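Local atomic coordinates of immunomodulatory active chitinase (Trichuris suis, PDB entry 6G9C), a protein that probably hydrolyses and binds chitin as a secreted, dimeric family 18 glycoside hydrolase of a parasitic whipworm, with immunomodulatory activity. Residues Tyr52-Tyr57 with Asp87-Gly92; Lys173-Ala178 with Thr183-Phe188; Ile309-Val314 with Lys387-Ser392. All coordinates share one frame; numbering follows the deposited sequence.

Overall arrangement
Contacts 1 and 3 are buried apolar joints without a hydrogen bond across them; contact 2, nearer the surface and at the second subunit, adds a backbone bond and two bridging waters to its packing. Contacts 1 and 3 meet: the hydroxyl of Y388 probably bonds both Y52 OH and H56 O, although their centres lie 19 Å apart. Contact 2 stands alone, its nearest atoms about 12 Å from contact 1 and about 18 Å from contact 3. It lies within one beta-alpha-beta unit of the TIM barrel, helix 160-181 with strand 187-193, whereas contact 1 joins a loop to helix 85-94 and contact 3 joins helix 311-319 to the loop between strand 364-368 and helix 392-398.

Contact 1 (Tyr52-Tyr57 with Asp87-Gly92); sequences YNPEHY and DVLYPG
P54 meets L89 and G92 in a small, buried apolar contact of the TIM-barrel domain, between the loop that leads from strand 34-40 to strand 64-72 and the helix 85-94. Only 137 Å² is buried, both sides summed, and no hydrogen bond crosses, so the joint rests on the fit of one proline ring. P54 CB sits 3.5 Å from G92 C and is about as near to O of that residue. The lack of a side chain at G92 makes this approach possible: P54 and G92 are the pair whose CA atoms come nearest, 5.5 Å apart, and the proline ring lies directly against glycine backbone. Farther round the ring, CG and CD both meet one methyl of L89, with P54 CG 4.0 Å from L89 CD2. The two side chains cross at about a right angle. L89 reaches this place because its CG stands anti to its carbonyl carbon (chi1 -63°) and the chain then runs extended, which carries CD2 to the proline although the residue's CB does not aim at it.

Beyond the two segments, P54 also touches V93, while L89 packs on Q44 and on Y67 of strand 64-72. The presentation of the proline is fixed within its own segment, where residues 54-56 form a 3-10 turn. H56 N bonds to N53 O at 2.8 Å, and Y57 N bonds to P54 O at 3.0 Å. A side-chain bond closes the same turn from the other direction: N53 N gives its hydrogen to H56 ND1 at 2.9 Å, nearly straight at 170°, although N53 N lies 27° out of the imidazole plane.

Contact 2 (Lys173-Ala178 with Thr183-Phe188); sequences KFEEVA and TSRLLF
With chi1 at -77°, F174 has its CG anti to the carbonyl carbon, which turns the ring from the helix onto L186. The backbone of L186 points CB toward the helix and over one face of that ring, while chi1 of -67° places CG so that L186 CD1 lies 4.0 Å from both F174 CD1 and F174 CE1. L186 CB lies 3.9 Å from the F174 ring centroid, a CH-pi contact displaced toward the rim. L187 O stands at the edge of the same ring, near its plane, with F174 CE2 at 3.4 Å, and CB of F188 approaches CE2 obliquely. F148 and V137 also pack on F174.

In the beta-alpha-beta unit of the TIM barrel, this is where helix 160-181 ends and the chain turns back into strand 187-193. T183 N bonds to A178 O at 3.0 Å, while A178 CB rests 3.6 Å from R185 CB.

Two waters bridge the segments. One donates to F174 O and accepts from L186 N; the other donates to E175 OE2 and accepts from R185 NE, linking opposite charges that do not touch directly. The guanidinium has two more partners: R185 NH1 bonds to L186 O at 2.7 Å, in the guanidinium plane, and NH2 forms a salt bridge with D213.

Contact 3 (Ile309-Val314 with Lys387-Ser392); sequences ISYYEV and KYPLIS
This is buried apolar packing at the first turn of helix 311-319, where Y311 takes L390 over one ring face, with P389 alongside at an oblique angle. The methyl CD1 of L390 comes over that face, 3.5 Å from Y311 CG and 27° off the ring normal measured at the centroid. It sits toward the rim, above the CB end of the ring, and the arrangement counts as a CH-pi contact. The other methyl, L390 CD2, reaches the phenol end at Y311 CZ, so the fork of the leucine spans the length of the ring. P389 adds its CG at 3.8 Å from Y311 CE2. Y311 is directed here by chi1 of 175°, which sets CG opposite the backbone N and carries the ring out from the helix.

This start of the helix is a capping box. S310 occupies the N-cap, and its OG accepts from E313 N at 3.1 Å; in return S310 N bonds to E313 OE1 at 2.9 Å, almost straight at 170°. The helix follows strand 308-310, which pairs antiparallel with strand 268-281 of the TIM-barrel domain, and L390 packs on T274 of that long strand as well as on V347 and M350 of helix 347-360.

The loop that carries P389 and L390 is held by D373, whose two carboxylate oxygens take the backbone N-H groups of L390 and I391. Y388 O accepts twice, from S392 N at 3.0 Å and from S392 OG at 2.6 Å, the two donors arriving from opposite faces of the carbonyl plane. At the phenol end of the ring, Y311 OH is hydrogen-bonded to H383 NE2.

Contact 1 (Tyr52-Tyr57 with Asp87-Gly92)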
loop_
_atom_site.group_PDB
_atom_site.type_symbol
_atom_site.label_atom_id
_atom_site.label_comp_id
_atom_site.label_asym_id
_atom_site.label_seq_id
_atom_site.Cartn_x
_atom_site.Cartn_y
_atom_site.Cartn_z
ATOM N N TYR A 52 -2.936 -14.045 -17.379
ATOM C CA TYR A 52 -3.336 -12.816 -16.702
ATOM C C TYR A 52 -2.481 -12.626 -15.458
ATOM O O TYR A 52 -2.465 -13.487 -14.568
ATOM C CB TYR A 52 -4.822 -12.829 -16.335
ATOM C CG TYR A 52 -5.332 -11.476 -15.866
ATOM C CD1 TYR A 52 -5.169 -11.062 -14.533
ATOM C CD2 TYR A 52 -5.964 -10.610 -16.752
ATOM C CE1 TYR A 52 -5.627 -9.814 -14.116
ATOM C CE2 TYR A 52 -6.418 -9.370 -16.349
ATOM C CZ TYR A 52 -6.252 -8.975 -15.035
ATOM O OH TYR A 52 -6.723 -7.740 -14.661
ATOM N N ASN A 53 -1.786 -11.486 -15.396
ATOM C CA ASN A 53 -0.974 -11.037 -14.277
ATOM C C ASN A 53 -1.625 -9.845 -13.588
ATOM O O ASN A 53 -2.355 -9.080 -14.228
ATOM C CB ASN A 53 0.431 -10.627 -14.739
ATOM C CG ASN A 53 1.148 -11.738 -15.465
ATOM O OD1 ASN A 53 1.053 -12.905 -15.079
ATOM N ND2 ASN A 53 1.867 -11.385 -16.531
ATOM N N PRO A 54 -1.373 -9.656 -12.288
ATOM C CA PRO A 54 -1.944 -8.494 -11.585
ATOM C C PRO A 54 -1.629 -7.161 -12.244
ATOM O O PRO A 54 -2.479 -6.260 -12.237
ATOM C CB PRO A 54 -1.305 -8.588 -10.190
ATOM C CG PRO A 54 -1.042 -10.048 -10.004
ATOM C CD PRO A 54 -0.610 -10.530 -11.379
ATOM N N GLU A 55 -0.446 -7.014 -12.851
ATOM C CA GLU A 55 -0.110 -5.754 -13.496
ATOM C C GLU A 55 -0.912 -5.522 -14.767
ATOM O O GLU A 55 -0.819 -4.434 -15.347
ATOM C CB GLU A 55 1.389 -5.699 -13.801
ATOM C CG GLU A 55 1.905 -6.853 -14.646
ATOM C CD GLU A 55 2.369 -8.040 -13.811
ATOM O OE1 GLU A 55 1.973 -8.136 -12.624
ATOM O OE2 GLU A 55 3.138 -8.872 -14.348
ATOM N N HIS A 56 -1.673 -6.517 -15.226
ATOM C CA HIS A 56 -2.577 -6.314 -16.348
ATOM C C HIS A 56 -3.828 -5.537 -15.961
ATOM O O HIS A 56 -4.557 -5.095 -16.858
ATOM C CB HIS A 56 -2.963 -7.663 -16.969
ATOM C CG HIS A 56 -1.855 -8.304 -17.748
ATOM N ND1 HIS A 56 -1.585 -9.655 -17.694
ATOM C CD2 HIS A 56 -0.942 -7.772 -18.599
ATOM C CE1 HIS A 56 -0.561 -9.930 -18.484
ATOM N NE2 HIS A 56 -0.147 -8.804 -19.040
ATOM N N TYR A 57 -4.100 -5.375 -14.662
ATOM C CA TYR A 57 -5.225 -4.554 -14.228
ATOM C C TYR A 57 -5.027 -3.123 -14.720
ATOM O O TYR A 57 -3.900 -2.646 -14.871
ATOM C CB TYR A 57 -5.364 -4.576 -12.694
ATOM C CG TYR A 57 -6.459 -3.655 -12.187
ATOM C CD1 TYR A 57 -7.798 -4.023 -12.289
ATOM C CD2 TYR A 57 -6.155 -2.398 -11.656
ATOM C CE1 TYR A 57 -8.809 -3.184 -11.857
ATOM C CE2 TYR A 57 -7.168 -1.548 -11.208
ATOM C CZ TYR A 57 -8.484 -1.941 -11.331
ATOM O OH TYR A 57 -9.499 -1.107 -10.912
ATOM N N ASP A 87 3.224 -14.665 -1.492
ATOM C CA ASP A 87 4.530 -14.154 -1.888
ATOM C C ASP A 87 4.480 -13.253 -3.119
ATOM O O ASP A 87 5.296 -12.333 -3.229
ATOM C CB ASP A 87 5.487 -15.323 -2.142
ATOM C CG ASP A 87 5.920 -16.008 -0.858
ATOM O OD1 ASP A 87 5.649 -15.454 0.226
ATOM O OD2 ASP A 87 6.524 -17.101 -0.929
ATOM N N VAL A 88 3.561 -13.490 -4.060
ATOM C CA VAL A 88 3.651 -12.815 -5.353
ATOM C C VAL A 88 2.347 -12.115 -5.721
ATOM O O VAL A 88 2.327 -10.905 -5.971
ATOM C CB VAL A 88 4.059 -13.808 -6.460
ATOM C CG1 VAL A 88 4.121 -13.111 -7.803
ATOM C CG2 VAL A 88 5.411 -14.444 -6.145
ATOM N N LEU A 89 1.247 -12.867 -5.750
ATOM C CA LEU A 89 0.027 -12.352 -6.361
ATOM C C LEU A 89 -0.712 -11.367 -5.460
ATOM O O LEU A 89 -1.181 -10.331 -5.950
ATOM C CB LEU A 89 -0.890 -13.512 -6.762
ATOM C CG LEU A 89 -0.327 -14.470 -7.812
ATOM C CD1 LEU A 89 -1.398 -15.502 -8.163
ATOM C CD2 LEU A 89 0.149 -13.710 -9.075
ATOM N N TYR A 90 -0.871 -11.675 -4.164
ATOM C CA TYR A 90 -1.473 -10.699 -3.253
ATOM C C TYR A 90 -0.771 -9.349 -3.327
ATOM O O TYR A 90 -1.454 -8.333 -3.545
ATOM C CB TYR A 90 -1.453 -11.166 -1.785
ATOM C CG TYR A 90 -2.324 -12.347 -1.395
ATOM C CD1 TYR A 90 -3.263 -12.900 -2.268
ATOM C CD2 TYR A 90 -2.193 -12.912 -0.126
ATOM C CE1 TYR A 90 -4.048 -13.991 -1.872
ATOM C CE2 TYR A 90 -2.956 -13.984 0.265
ATOM C CZ TYR A 90 -3.885 -14.519 -0.601
ATOM O OH TYR A 90 -4.631 -15.601 -0.166
ATOM N N PRO A 91 0.552 -9.249 -3.145
ATOM C CA PRO A 91 1.175 -7.920 -3.229
ATOM C C PRO A 91 1.116 -7.341 -4.622
ATOM O O PRO A 91 1.064 -6.114 -4.760
ATOM C CB PRO A 91 2.621 -8.171 -2.785
ATOM C CG PRO A 91 2.858 -9.586 -3.074
ATOM C CD PRO A 91 1.553 -10.286 -2.837
ATOM N N GLY A 92 1.127 -8.190 -5.655
ATOM C CA GLY A 92 0.966 -7.693 -7.009
ATOM C C GLY A 92 -0.361 -6.990 -7.214
ATOM O O GLY A 92 -0.423 -5.941 -7.862
#

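Contact 2 (Lys173-Ala178 with Thr183-Phe188)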
loop_
_atom_site.group_PDB
_atom_site.type_symbol
_atom_site.label_atom_id
_atom_site.label_comp_id
_atom_site.label_asym_id
_atom_site.label_seq_id
_atom_site.Cartn_x
_atom_site.Cartn_y
_atom_site.Cartn_z
ATOM N N LYS A 173 -16.969 -9.319 14.711
ATOM C CA LYS A 173 -15.519 -9.388 14.873
ATOM C C LYS A 173 -14.835 -8.259 14.123
ATOM O O LYS A 173 -13.893 -7.641 14.642
ATOM C CB LYS A 173 -14.981 -10.727 14.377
ATOM C CG LYS A 173 -13.493 -10.922 14.645
ATOM C CD LYS A 173 -13.240 -11.023 16.145
ATOM C CE LYS A 173 -11.956 -11.778 16.455
ATOM N NZ LYS A 173 -11.313 -11.351 17.733
ATOM N N PHE A 174 -15.291 -7.985 12.895
ATOM C CA PHE A 174 -14.687 -6.915 12.097
ATOM C C PHE A 174 -14.802 -5.580 12.826
ATOM O O PHE A 174 -13.849 -4.791 12.863
ATOM C CB PHE A 174 -15.345 -6.834 10.709
ATOM C CG PHE A 174 -14.892 -7.908 9.727
ATOM C CD1 PHE A 174 -14.075 -8.959 10.131
ATOM C CD2 PHE A 174 -15.280 -7.851 8.388
ATOM C CE1 PHE A 174 -13.662 -9.933 9.220
ATOM C CE2 PHE A 174 -14.874 -8.826 7.479
ATOM C CZ PHE A 174 -14.071 -9.871 7.902
ATOM N N GLU A 175 -15.957 -5.324 13.447
ATOM C CA GLU A 175 -16.134 -4.089 14.207
ATOM C C GLU A 175 -15.214 -4.045 15.421
ATOM O O GLU A 175 -14.645 -2.994 15.743
ATOM C CB GLU A 175 -17.601 -3.952 14.628
ATOM C CG GLU A 175 -18.513 -3.637 13.443
ATOM C CD GLU A 175 -19.982 -3.783 13.762
ATOM O OE1 GLU A 175 -20.320 -4.460 14.757
ATOM O OE2 GLU A 175 -20.802 -3.224 13.006
ATOM N N GLU A 176 -15.063 -5.176 16.116
ATOM C CA GLU A 176 -14.187 -5.216 17.283
ATOM C C GLU A 176 -12.725 -5.053 16.875
ATOM O O GLU A 176 -11.947 -4.365 17.553
ATOM C CB GLU A 176 -14.404 -6.531 18.037
ATOM C CG GLU A 176 -13.428 -6.801 19.176
ATOM C CD GLU A 176 -12.987 -8.263 19.232
ATOM O OE1 GLU A 176 -11.817 -8.553 18.889
ATOM O OE2 GLU A 176 -13.817 -9.123 19.606
ATOM N N VAL A 177 -12.335 -5.685 15.774
ATOM C CA VAL A 177 -10.966 -5.548 15.283
ATOM C C VAL A 177 -10.673 -4.098 14.923
ATOM O O VAL A 177 -9.591 -3.573 15.223
ATOM C CB VAL A 177 -10.740 -6.505 14.099
ATOM C CG1 VAL A 177 -9.493 -6.132 13.310
ATOM C CG2 VAL A 177 -10.646 -7.932 14.620
ATOM N N ALA A 178 -11.648 -3.415 14.318
ATOM C CA ALA A 178 -11.463 -2.006 13.980
ATOM C C ALA A 178 -11.146 -1.173 15.213
ATOM O O ALA A 178 -10.235 -0.336 15.179
ATOM C CB ALA A 178 -12.699 -1.468 13.254
ATOM N N THR A 183 -8.376 1.088 13.270
ATOM C CA THR A 183 -8.473 1.118 11.817
ATOM C C THR A 183 -9.937 1.167 11.396
ATOM O O THR A 183 -10.840 0.900 12.193
ATOM C CB THR A 183 -7.784 -0.099 11.170
ATOM O OG1 THR A 183 -8.490 -1.295 11.519
ATOM C CG2 THR A 183 -6.334 -0.222 11.629
ATOM N N SER A 184 -10.165 1.531 10.134
ATOM C CA SER A 184 -11.493 1.410 9.545
ATOM C C SER A 184 -11.845 -0.059 9.404
ATOM O O SER A 184 -10.999 -0.881 9.045
ATOM C CB SER A 184 -11.550 2.077 8.167
ATOM O OG SER A 184 -11.113 3.418 8.244
ATOM N N ARG A 185 -13.098 -0.401 9.671
ATOM C CA ARG A 185 -13.422 -1.818 9.699
ATOM C C ARG A 185 -13.361 -2.432 8.299
ATOM O O ARG A 185 -13.605 -1.775 7.276
ATOM C CB ARG A 185 -14.785 -2.052 10.339
ATOM C CG ARG A 185 -15.950 -1.835 9.441
ATOM C CD ARG A 185 -17.039 -2.833 9.773
ATOM N NE ARG A 185 -18.296 -2.429 9.164
ATOM C CZ ARG A 185 -18.679 -2.765 7.934
ATOM N NH1 ARG A 185 -17.916 -3.535 7.165
ATOM N NH2 ARG A 185 -19.846 -2.335 7.475
ATOM N N LEU A 186 -13.003 -3.709 8.275
ATOM C CA LEU A 186 -12.985 -4.484 7.051
ATOM C C LEU A 186 -14.370 -4.526 6.416
ATOM O O LEU A 186 -15.388 -4.607 7.111
ATOM C CB LEU A 186 -12.500 -5.898 7.362
ATOM C CG LEU A 186 -11.042 -5.983 7.801
ATOM C CD1 LEU A 186 -10.812 -7.213 8.663
ATOM C CD2 LEU A 186 -10.174 -6.023 6.547
ATOM N N LEU A 187 -14.398 -4.451 5.085
ATOM C CA LEU A 187 -15.629 -4.646 4.331
ATOM C C LEU A 187 -16.052 -6.113 4.372
ATOM O O LEU A 187 -15.239 -7.018 4.576
ATOM C CB LEU A 187 -15.444 -4.196 2.884
ATOM C CG LEU A 187 -15.106 -2.710 2.751
ATOM C CD1 LEU A 187 -14.702 -2.364 1.312
ATOM C CD2 LEU A 187 -16.273 -1.860 3.218
ATOM N N PHE A 188 -17.342 -6.348 4.150
ATOM C CA PHE A 188 -17.881 -7.700 4.254
ATOM C C PHE A 188 -18.989 -7.838 3.225
ATOM O O PHE A 188 -20.033 -7.192 3.339
ATOM C CB PHE A 188 -18.389 -7.978 5.666
ATOM C CG PHE A 188 -18.984 -9.355 5.847
ATOM C CD1 PHE A 188 -18.572 -10.422 5.060
ATOM C CD2 PHE A 188 -19.958 -9.577 6.812
ATOM C CE1 PHE A 188 -19.130 -11.697 5.240
ATOM C CE2 PHE A 188 -20.519 -10.833 6.990
ATOM C CZ PHE A 188 -20.113 -11.894 6.206
HETATM O O HOH W 1 -12.205 -4.746 10.753
HETATM O O HOH W 2 -20.582 -1.589 11.141
#

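Contact 3 (Ile309-Val314 with Lys387-Ser392)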
loop_
_atom_site.group_PDB
_atom_site.type_symbol
_atom_site.label_atom_id
_atom_site.label_comp_id
_atom_site.label_asym_id
_atom_site.label_seq_id
_atom_site.Cartn_x
_atom_site.Cartn_y
_atom_site.Cartn_z
ATOM N N ILE A 309 -16.143 -20.733 -22.608
ATOM C CA ILE A 309 -15.338 -19.958 -23.551
ATOM C C ILE A 309 -15.192 -18.565 -22.964
ATOM O O ILE A 309 -16.081 -18.083 -22.257
ATOM C CB ILE A 309 -15.979 -19.911 -24.962
ATOM C CG1 ILE A 309 -15.031 -19.262 -25.995
ATOM C CG2 ILE A 309 -17.306 -19.131 -24.934
ATOM C CD1 ILE A 309 -15.438 -19.529 -27.476
ATOM N N SER A 310 -14.062 -17.917 -23.242
ATOM C CA SER A 310 -13.881 -16.534 -22.824
ATOM C C SER A 310 -14.307 -15.578 -23.938
ATOM O O SER A 310 -14.357 -15.941 -25.111
ATOM C CB SER A 310 -12.423 -16.263 -22.464
ATOM O OG SER A 310 -11.633 -16.273 -23.653
ATOM N N TYR A 311 -14.594 -14.330 -23.557
ATOM C CA TYR A 311 -14.932 -13.337 -24.569
ATOM C C TYR A 311 -13.817 -13.193 -25.602
ATOM O O TYR A 311 -14.080 -13.104 -26.811
ATOM C CB TYR A 311 -15.244 -11.983 -23.925
ATOM C CG TYR A 311 -15.471 -10.926 -24.970
ATOM C CD1 TYR A 311 -16.572 -10.983 -25.810
ATOM C CD2 TYR A 311 -14.563 -9.892 -25.161
ATOM C CE1 TYR A 311 -16.765 -10.027 -26.819
ATOM C CE2 TYR A 311 -14.756 -8.947 -26.145
ATOM C CZ TYR A 311 -15.864 -9.012 -26.965
ATOM O OH TYR A 311 -16.066 -8.065 -27.954
ATOM N N TYR A 312 -12.557 -13.166 -25.163
ATOM C CA TYR A 312 -11.510 -12.987 -26.165
ATOM C C TYR A 312 -11.390 -14.209 -27.077
ATOM O O TYR A 312 -10.983 -14.079 -28.238
ATOM C CB TYR A 312 -10.175 -12.635 -25.491
ATOM C CG TYR A 312 -9.546 -13.675 -24.580
ATOM C CD1 TYR A 312 -8.793 -14.731 -25.102
ATOM C CD2 TYR A 312 -9.654 -13.571 -23.187
ATOM C CE1 TYR A 312 -8.187 -15.668 -24.263
ATOM C CE2 TYR A 312 -9.051 -14.503 -22.349
ATOM C CZ TYR A 312 -8.320 -15.547 -22.888
ATOM O OH TYR A 312 -7.720 -16.479 -22.051
ATOM N N GLU A 313 -11.759 -15.393 -26.586
ATOM C CA GLU A 313 -11.783 -16.574 -27.444
ATOM C C GLU A 313 -12.935 -16.504 -28.440
ATOM O O GLU A 313 -12.808 -16.971 -29.578
ATOM C CB GLU A 313 -11.893 -17.839 -26.592
ATOM C CG GLU A 313 -10.579 -18.343 -26.027
ATOM C CD GLU A 313 -10.803 -19.434 -24.993
ATOM O OE1 GLU A 313 -11.943 -19.541 -24.496
ATOM O OE2 GLU A 313 -9.852 -20.182 -24.685
ATOM N N VAL A 314 -14.075 -15.944 -28.023
ATOM C CA VAL A 314 -15.149 -15.664 -28.976
ATOM C C VAL A 314 -14.644 -14.735 -30.073
ATOM O O VAL A 314 -14.924 -14.939 -31.261
ATOM C CB VAL A 314 -16.376 -15.065 -28.260
ATOM C CG1 VAL A 314 -17.369 -14.492 -29.298
ATOM C CG2 VAL A 314 -17.038 -16.117 -27.339
ATOM N N LYS A 387 -8.300 -1.981 -24.717
ATOM C CA LYS A 387 -8.198 -2.943 -23.627
ATOM C C LYS A 387 -9.497 -2.961 -22.840
ATOM O O LYS A 387 -10.131 -1.920 -22.635
ATOM C CB LYS A 387 -7.028 -2.602 -22.699
ATOM C CG LYS A 387 -5.662 -2.702 -23.378
ATOM C CD LYS A 387 -4.580 -1.993 -22.578
ATOM C CE LYS A 387 -3.376 -1.690 -23.453
ATOM N NZ LYS A 387 -3.629 -0.557 -24.396
ATOM N N TYR A 388 -9.881 -4.154 -22.393
ATOM C CA TYR A 388 -11.079 -4.352 -21.583
ATOM C C TYR A 388 -12.313 -3.760 -22.264
ATOM O O TYR A 388 -12.972 -2.872 -21.694
ATOM C CB TYR A 388 -10.897 -3.749 -20.199
ATOM C CG TYR A 388 -9.835 -4.394 -19.349
ATOM C CD1 TYR A 388 -10.117 -5.556 -18.632
ATOM C CD2 TYR A 388 -8.554 -3.820 -19.234
ATOM C CE1 TYR A 388 -9.170 -6.144 -17.838
ATOM C CE2 TYR A 388 -7.586 -4.409 -18.436
ATOM C CZ TYR A 388 -7.915 -5.569 -17.730
ATOM O OH TYR A 388 -6.981 -6.178 -16.921
ATOM N N PRO A 389 -12.638 -4.178 -23.494
ATOM C CA PRO A 389 -13.832 -3.617 -24.151
ATOM C C PRO A 389 -15.110 -3.873 -23.363
ATOM O O PRO A 389 -16.034 -3.048 -23.397
ATOM C CB PRO A 389 -13.850 -4.327 -25.514
ATOM C CG PRO A 389 -13.113 -5.615 -25.270
ATOM C CD PRO A 389 -12.034 -5.266 -24.281
ATOM N N LEU A 390 -15.185 -4.993 -22.648
ATOM C CA LEU A 390 -16.371 -5.287 -21.849
ATOM C C LEU A 390 -16.343 -4.556 -20.508
ATOM O O LEU A 390 -17.281 -3.827 -20.166
ATOM C CB LEU A 390 -16.498 -6.796 -21.609
ATOM C CG LEU A 390 -16.573 -7.695 -22.843
ATOM C CD1 LEU A 390 -17.032 -9.091 -22.459
ATOM C CD2 LEU A 390 -17.497 -7.087 -23.865
ATOM N N ILE A 391 -15.272 -4.739 -19.736
ATOM C CA ILE A 391 -15.285 -4.273 -18.350
ATOM C C ILE A 391 -15.230 -2.745 -18.269
ATOM O O ILE A 391 -15.806 -2.150 -17.347
ATOM C CB ILE A 391 -14.150 -4.967 -17.571
ATOM C CG1 ILE A 391 -14.390 -6.478 -17.583
ATOM C CG2 ILE A 391 -14.096 -4.494 -16.116
ATOM C CD1 ILE A 391 -13.264 -7.280 -17.006
ATOM N N SER A 392 -14.589 -2.078 -19.248
ATOM C CA SER A 392 -14.572 -0.614 -19.288
ATOM C C SER A 392 -15.963 -0.001 -19.250
ATOM O O SER A 392 -16.098 1.167 -18.860
ATOM C CB SER A 392 -13.884 -0.094 -20.568
ATOM O OG SER A 392 -12.561 -0.570 -20.670
#